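Local atomic coordinates of cation efflux system protein CusF (Escherichia coli, PDB entry 3E6Z), a protein that binds copper in the periplasm as a metallochaperone of the Cus efflux system, which gives resistance to copper and silver. Residues A[6-11]-A[62-67]; A[41-46]-A[71-76]. The protein carries 1 engineered substitution. One frame throughout, in Å; residues are numbered along the deposited sequence.

Contact 1 (A[6-11]-A[62-67]); sequences QVISAT and FNFVQQ
Ile8 and Phe64 pair through both of their backbone amides: Ile8 N gives its hydrogen to Phe64 O at 2.8 Å, with 172° at the hydrogen, and Phe64 N returns one to Ile8 O at 2.9 Å. Two residues on, Ala10 and Phe62 repeat the exchange, Ala10 N to Phe62 O at 2.9 Å and Phe62 N to Ala10 O. Four amides and four carbonyls are thus satisfied in an antiparallel ladder, with Ser9 and Asn63 as the non-hydrogen-bonded pair between. There the deposited Ser9 conformer puts OG only 2.5 Å from Asn63 OD1; Ser9 was modelled in two positions, so the length is doubtful. Asn63 ND2 turns to Asp75 instead. Beyond the last hydrogen-bonded pair a water takes over, donating to Gln6 O and accepting from Gln66 N at 2.8 Å. On the sheet face that carries Ile8, Ala10, Phe62 and Phe64 the contact is apolar. Phe64 CG sits between its backbone N and carbonyl carbon (chi1 63°), carrying the ring under Ile8: Ile8 CB lies over one face, 3.9 Å from the Phe64 centroid, and Ile8 CG2 reaches Phe64 CZ at 3.5 Å. Ala10 CB covers a face of Phe62 likewise, 3.8 Å from its CZ, and also meets the Phe64 edge. The chemistry is split: backbone hydrogen bonds set the register of these OB-fold strands, while CH-pi packing lays Ile8 and Ala10 over the two buried phenylalanine rings.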
loop_
_atom_site.group_PDB
_atom_site.type_symbol
_atom_site.label_atom_id
_atom_site.label_comp_id
_atom_site.label_asym_id
_atom_site.label_seq_id
_atom_site.Cartn_x
_atom_site.Cartn_y
_atom_site.Cartn_z
ATOM N N GLN A 6 2.077 13.658 -0.830
ATOM C CA GLN A 6 3.089 12.775 -1.517
ATOM C C GLN A 6 3.022 11.375 -0.954
ATOM O O GLN A 6 2.577 10.394 -1.591
ATOM C CB GLN A 6 4.466 13.425 -1.409
ATOM C CG GLN A 6 4.548 14.774 -2.068
ATOM C CD GLN A 6 4.342 14.784 -3.571
ATOM O OE1 GLN A 6 4.284 13.747 -4.243
ATOM N NE2 GLN A 6 4.208 15.995 -4.106
ATOM N N VAL A 7 3.341 11.249 0.316
ATOM C CA VAL A 7 3.319 9.887 0.864
ATOM C C VAL A 7 1.888 9.712 1.399
ATOM O O VAL A 7 1.431 10.526 2.228
ATOM C CB VAL A 7 4.362 9.679 1.947
ATOM C CG1 VAL A 7 4.250 8.257 2.593
ATOM C CG2 VAL A 7 5.801 9.789 1.339
ATOM N N ILE A 8 1.174 8.649 0.942
ATOM C CA ILE A 8 -0.170 8.283 1.421
ATOM C C ILE A 8 -0.023 7.142 2.385
ATOM O O ILE A 8 0.614 6.152 2.087
ATOM C CB ILE A 8 -1.065 7.931 0.279
ATOM C CG1 ILE A 8 -1.181 9.085 -0.740
ATOM C CG2 ILE A 8 -2.454 7.588 0.793
ATOM C CD1 ILE A 8 -1.837 8.762 -1.997
ATOM N N SER A 9 -0.575 7.334 3.604
ATOM C CA SER A 9 -0.574 6.252 4.600
ATOM C C SER A 9 -1.929 5.572 4.629
ATOM O O SER A 9 -2.957 6.170 4.415
ATOM C CB SER A 9 -0.332 6.713 6.022
ATOM O OG SER A 9 0.799 7.493 6.202
ATOM N N ALA A 10 -1.892 4.258 4.811
ATOM C CA ALA A 10 -3.117 3.483 4.826
ATOM C C ALA A 10 -2.953 2.244 5.640
ATOM O O ALA A 10 -1.897 1.845 6.048
ATOM C CB ALA A 10 -3.503 3.133 3.456
ATOM N N THR A 11 -4.115 1.634 5.926
ATOM C CA THR A 11 -4.158 0.285 6.490
ATOM C C THR A 11 -5.022 -0.597 5.627
ATOM O O THR A 11 -5.771 -0.119 4.783
ATOM C CB THR A 11 -4.715 0.341 7.990
ATOM O OG1 THR A 11 -6.034 0.934 8.008
ATOM C CG2 THR A 11 -3.851 1.126 8.959
ATOM N N PHE A 62 0.784 0.655 5.830
ATOM C CA PHE A 62 1.702 0.813 4.750
ATOM C C PHE A 62 1.591 2.234 4.284
ATOM O O PHE A 62 0.670 2.976 4.521
ATOM C CB PHE A 62 1.462 -0.229 3.599
ATOM C CG PHE A 62 0.105 -0.132 2.994
ATOM C CD1 PHE A 62 -1.074 -0.693 3.618
ATOM C CD2 PHE A 62 -0.084 0.491 1.704
ATOM C CE1 PHE A 62 -2.285 -0.581 3.011
ATOM C CE2 PHE A 62 -1.282 0.527 1.103
ATOM C CZ PHE A 62 -2.436 -0.024 1.712
ATOM N N ASN A 63 2.676 2.591 3.568
ATOM C CA ASN A 63 2.793 3.986 3.045
ATOM C C ASN A 63 3.214 3.821 1.586
ATOM O O ASN A 63 4.015 2.960 1.250
ATOM C CB ASN A 63 3.879 4.796 3.773
ATOM C CG ASN A 63 3.405 5.112 5.164
ATOM O OD1 ASN A 63 2.575 6.004 5.351
ATOM N ND2 ASN A 63 3.730 4.233 6.131
ATOM N N PHE A 64 2.644 4.665 0.695
ATOM C CA PHE A 64 2.997 4.526 -0.738
ATOM C C PHE A 64 2.941 5.918 -1.370
ATOM O O PHE A 64 2.425 6.889 -0.863
ATOM C CB PHE A 64 1.969 3.545 -1.424
ATOM C CG PHE A 64 0.531 4.035 -1.420
ATOM C CD1 PHE A 64 -0.286 3.787 -0.283
ATOM C CD2 PHE A 64 -0.040 4.737 -2.477
ATOM C CE1 PHE A 64 -1.622 4.145 -0.273
ATOM C CE2 PHE A 64 -1.367 5.112 -2.423
ATOM C CZ PHE A 64 -2.133 4.801 -1.339
ATOM N N VAL A 65 3.585 5.928 -2.566
ATOM C CA VAL A 65 3.603 7.134 -3.395
ATOM C C VAL A 65 3.002 6.776 -4.765
ATOM O O VAL A 65 3.276 5.717 -5.338
ATOM C CB VAL A 65 5.031 7.742 -3.535
ATOM C CG1 VAL A 65 5.485 8.133 -2.148
ATOM C CG2 VAL A 65 5.860 6.936 -4.066
ATOM N N GLN A 66 2.199 7.687 -5.273
ATOM C CA GLN A 66 1.601 7.415 -6.641
ATOM C C GLN A 66 2.557 7.925 -7.684
ATOM O O GLN A 66 3.158 9.047 -7.569
ATOM C CB GLN A 66 0.243 8.128 -6.775
ATOM C CG GLN A 66 -0.611 7.576 -7.882
ATOM C CD GLN A 66 -1.040 6.116 -7.618
ATOM O OE1 GLN A 66 -1.143 5.633 -6.466
ATOM N NE2 GLN A 66 -1.387 5.432 -8.740
ATOM N N GLN A 67 2.772 7.081 -8.690
ATOM C CA GLN A 67 3.636 7.423 -9.859
ATOM C C GLN A 67 2.833 6.992 -11.096
ATOM O O GLN A 67 2.899 5.834 -11.516
ATOM C CB GLN A 67 4.977 6.751 -9.757
ATOM C CG GLN A 67 5.887 7.173 -10.897
ATOM C CD GLN A 67 7.184 6.503 -10.821
ATOM O OE1 GLN A 67 8.132 6.941 -10.142
ATOM N NE2 GLN A 67 7.288 5.400 -11.495
HETATM O O HOH W 1 2.069 10.284 -4.220
#

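Contact 2 (A[41-46]-A[71-76]); sequences MRFTIT and SLLQDI. With CU (copper (II) ion), chain B; ACT (acetate ion), chain C.
Phe43 and Ser71 meet at the tight end, where Ser71 CB comes 3.5 Å from Phe43 CD1, set obliquely to the ring. Phe43 CG stands anti to its carbonyl carbon (chi1 -64°), a torsion that places the ring beside Ser71 CB. Phe43 CB packs 3.8 Å from Leu73 CG. Thr44 supplies the backbone link: its N donates to Ser71 O at 2.8 Å, an almost straight bond of 171°, and its O accepts from Leu73 N at 2.9 Å. Donor and acceptor thus span the residues flanking Leu72, the pattern of a parallel bridge. Outside it the packing thins to aliphatic contacts of the Leu72 CD2 methyl, 3.9 Å from both Thr44 CB and Thr46 CG2. On the wet side, one water receives the Ser71 N hydrogen at 2.9 Å and meets Arg42 O and Thr44 OG1, which is also hydrogen-bonded to Lys23 NZ; another donates to Arg42 O and Ser71 OG, itself hydrogen-bonded to Gln66 OE1. Arg42 presents the edge of its guanidinium to an acetate, probably from the crystallisation liquor, with NE 2.9 Å from OXT; Lys23 holds the same ion. Met41 SD binds copper together with His28 and Met39. Strand 23-28 pairs with one flank of strand 39-44, and the rings of Phe62 and Phe64 stand edge-to-face with Phe43. Past Leu73, Gln74 and Asp75 both face Asn63 in a classic beta bulge beside strand 59-67.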
loop_
_atom_site.group_PDB
_atom_site.type_symbol
_atom_site.label_atom_id
_atom_site.label_comp_id
_atom_site.label_asym_id
_atom_site.label_seq_id
_atom_site.Cartn_x
_atom_site.Cartn_y
_atom_site.Cartn_z
ATOM N N MET A 41 -6.541 -2.735 -4.330
ATOM C CA MET A 41 -5.591 -2.099 -5.232
ATOM C C MET A 41 -4.312 -2.927 -5.264
ATOM O O MET A 41 -3.990 -3.641 -4.298
ATOM C CB MET A 41 -5.248 -0.625 -4.854
ATOM C CG MET A 41 -6.463 0.245 -4.653
ATOM S SD MET A 41 -6.059 1.955 -4.407
ATOM C CE MET A 41 -5.874 2.572 -6.077
ATOM N N ARG A 42 -3.544 -2.756 -6.370
ATOM C CA ARG A 42 -2.241 -3.373 -6.516
ATOM C C ARG A 42 -1.145 -2.395 -6.126
ATOM O O ARG A 42 -1.104 -1.225 -6.661
ATOM C CB ARG A 42 -1.981 -3.797 -7.972
ATOM C CG ARG A 42 -2.885 -4.916 -8.413
ATOM C CD ARG A 42 -2.985 -5.026 -9.950
ATOM N NE ARG A 42 -1.742 -5.305 -10.682
ATOM C CZ ARG A 42 -1.186 -6.504 -10.837
ATOM N NH1 ARG A 42 -0.065 -6.634 -11.528
ATOM N NH2 ARG A 42 -1.668 -7.602 -10.261
ATOM N N PHE A 43 -0.255 -2.799 -5.271
ATOM C CA PHE A 43 0.883 -1.975 -4.776
ATOM C C PHE A 43 2.157 -2.656 -5.176
ATOM O O PHE A 43 2.313 -3.874 -5.209
ATOM C CB PHE A 43 0.787 -1.823 -3.241
ATOM C CG PHE A 43 -0.432 -1.064 -2.814
ATOM C CD1 PHE A 43 -0.378 0.361 -2.761
ATOM C CD2 PHE A 43 -1.694 -1.715 -2.572
ATOM C CE1 PHE A 43 -1.483 1.108 -2.570
ATOM C CE2 PHE A 43 -2.788 -0.942 -2.281
ATOM C CZ PHE A 43 -2.742 0.454 -2.264
ATOM N N THR A 44 3.131 -1.793 -5.566
ATOM C CA THR A 44 4.373 -2.270 -6.160
ATOM C C THR A 44 5.519 -2.259 -5.176
ATOM O O THR A 44 5.772 -1.249 -4.521
ATOM C CB THR A 44 4.715 -1.402 -7.392
ATOM O OG1 THR A 44 3.676 -1.499 -8.347
ATOM C CG2 THR A 44 6.029 -1.832 -8.053
ATOM N N ILE A 45 6.239 -3.387 -5.080
ATOM C CA ILE A 45 7.441 -3.491 -4.283
ATOM C C ILE A 45 8.588 -3.055 -5.196
ATOM O O ILE A 45 8.798 -3.584 -6.286
ATOM C CB ILE A 45 7.707 -4.953 -3.862
ATOM C CG1 ILE A 45 6.508 -5.561 -3.138
ATOM C CG2 ILE A 45 8.998 -5.030 -3.047
ATOM C CD1 ILE A 45 6.636 -7.075 -3.023
ATOM N N THR A 46 9.326 -2.045 -4.747
ATOM C CA THR A 46 10.551 -1.603 -5.451
ATOM C C THR A 46 11.747 -1.949 -4.572
ATOM O O THR A 46 11.630 -2.278 -3.387
ATOM C CB THR A 46 10.497 -0.057 -5.685
ATOM O OG1 THR A 46 10.756 0.520 -4.428
ATOM C CG2 THR A 46 9.181 0.399 -6.306
ATOM N N SER A 71 1.290 2.460 -7.646
ATOM C CA SER A 71 1.355 2.894 -6.247
ATOM C C SER A 71 2.583 2.191 -5.659
ATOM O O SER A 71 2.566 0.965 -5.446
ATOM C CB SER A 71 0.048 2.489 -5.510
ATOM O OG SER A 71 -1.076 3.038 -6.070
ATOM N N LEU A 72 3.667 2.958 -5.518
ATOM C CA LEU A 72 4.946 2.393 -5.106
ATOM C C LEU A 72 5.040 2.368 -3.576
ATOM O O LEU A 72 4.865 3.377 -2.908
ATOM C CB LEU A 72 6.086 3.313 -5.594
ATOM C CG LEU A 72 6.074 3.548 -7.122
ATOM C CD1 LEU A 72 7.338 4.444 -7.437
ATOM C CD2 LEU A 72 6.174 2.198 -7.911
ATOM N N LEU A 73 5.299 1.149 -3.029
ATOM C CA LEU A 73 5.374 1.074 -1.540
ATOM C C LEU A 73 6.603 1.672 -1.001
ATOM O O LEU A 73 7.749 1.353 -1.402
ATOM C CB LEU A 73 5.298 -0.413 -1.152
ATOM C CG LEU A 73 3.944 -1.066 -1.352
ATOM C CD1 LEU A 73 4.083 -2.589 -1.325
ATOM C CD2 LEU A 73 2.933 -0.553 -0.341
ATOM N N GLN A 74 6.458 2.560 -0.013
ATOM C CA GLN A 74 7.548 3.006 0.814
ATOM C C GLN A 74 7.887 1.937 1.875
ATOM O O GLN A 74 9.073 1.690 2.129
ATOM C CB GLN A 74 7.175 4.313 1.551
ATOM C CG GLN A 74 6.786 5.524 0.637
ATOM C CD GLN A 74 8.034 6.110 -0.050
ATOM O OE1 GLN A 74 8.479 5.563 -1.068
ATOM N NE2 GLN A 74 8.571 7.162 0.539
ATOM N N ASP A 75 6.836 1.367 2.487
ATOM C CA ASP A 75 7.056 0.423 3.608
ATOM C C ASP A 75 5.729 -0.294 3.820
ATOM O O ASP A 75 4.666 0.174 3.406
ATOM C CB ASP A 75 7.542 1.158 4.853
ATOM C CG ASP A 75 6.632 2.335 5.231
ATOM O OD1 ASP A 75 5.450 2.111 5.560
ATOM O OD2 ASP A 75 7.057 3.494 4.973
ATOM N N ILE A 76 5.814 -1.442 4.500
ATOM C CA ILE A 76 4.613 -2.201 4.859
ATOM C C ILE A 76 5.051 -3.052 6.002
ATOM O O ILE A 76 6.092 -3.633 6.055
ATOM C CB ILE A 76 4.105 -3.046 3.618
ATOM C CG1 ILE A 76 2.819 -3.815 4.031
ATOM C CG2 ILE A 76 5.161 -3.981 3.040
ATOM C CD1 ILE A 76 2.069 -4.277 2.854
HETATM CU CU CU B . -7.684 3.119 -3.227
HETATM C C ACT C . -0.677 -1.772 -10.844
HETATM O O ACT C . 0.437 -1.821 -10.376
HETATM O OXT ACT C . -1.075 -2.661 -11.686
HETATM C CH3 ACT C . -1.569 -0.695 -10.409
HETATM O O HOH W 2 1.136 -0.392 -8.192
HETATM O O HOH W 3 -2.791 1.030 -7.005
#

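Overall arrangement
The two contacts are joints of a single small OB-fold barrel, their centres about 8 Å apart. Their segments interleave along the chain, in the order 6-11, 41-46, 62-67, 71-76. Contact 1 is an antiparallel seam between strands 8-18 and 59-67 within the sheet, whereas contact 2 brings together its outermost strands, 39-44 and 70-78, in the parallel bridge that closes the barrel. Strands 59-67 and 70-78 are sheet neighbours, so the contacts join directly: Asn63 O probably accepts from Gln74 N. Phe62 and Phe64 of contact 1 meet Phe43 of contact 2 edge-to-face, so one aromatic cluster lies next to the copper, about 6 Å from the Phe64 side chain.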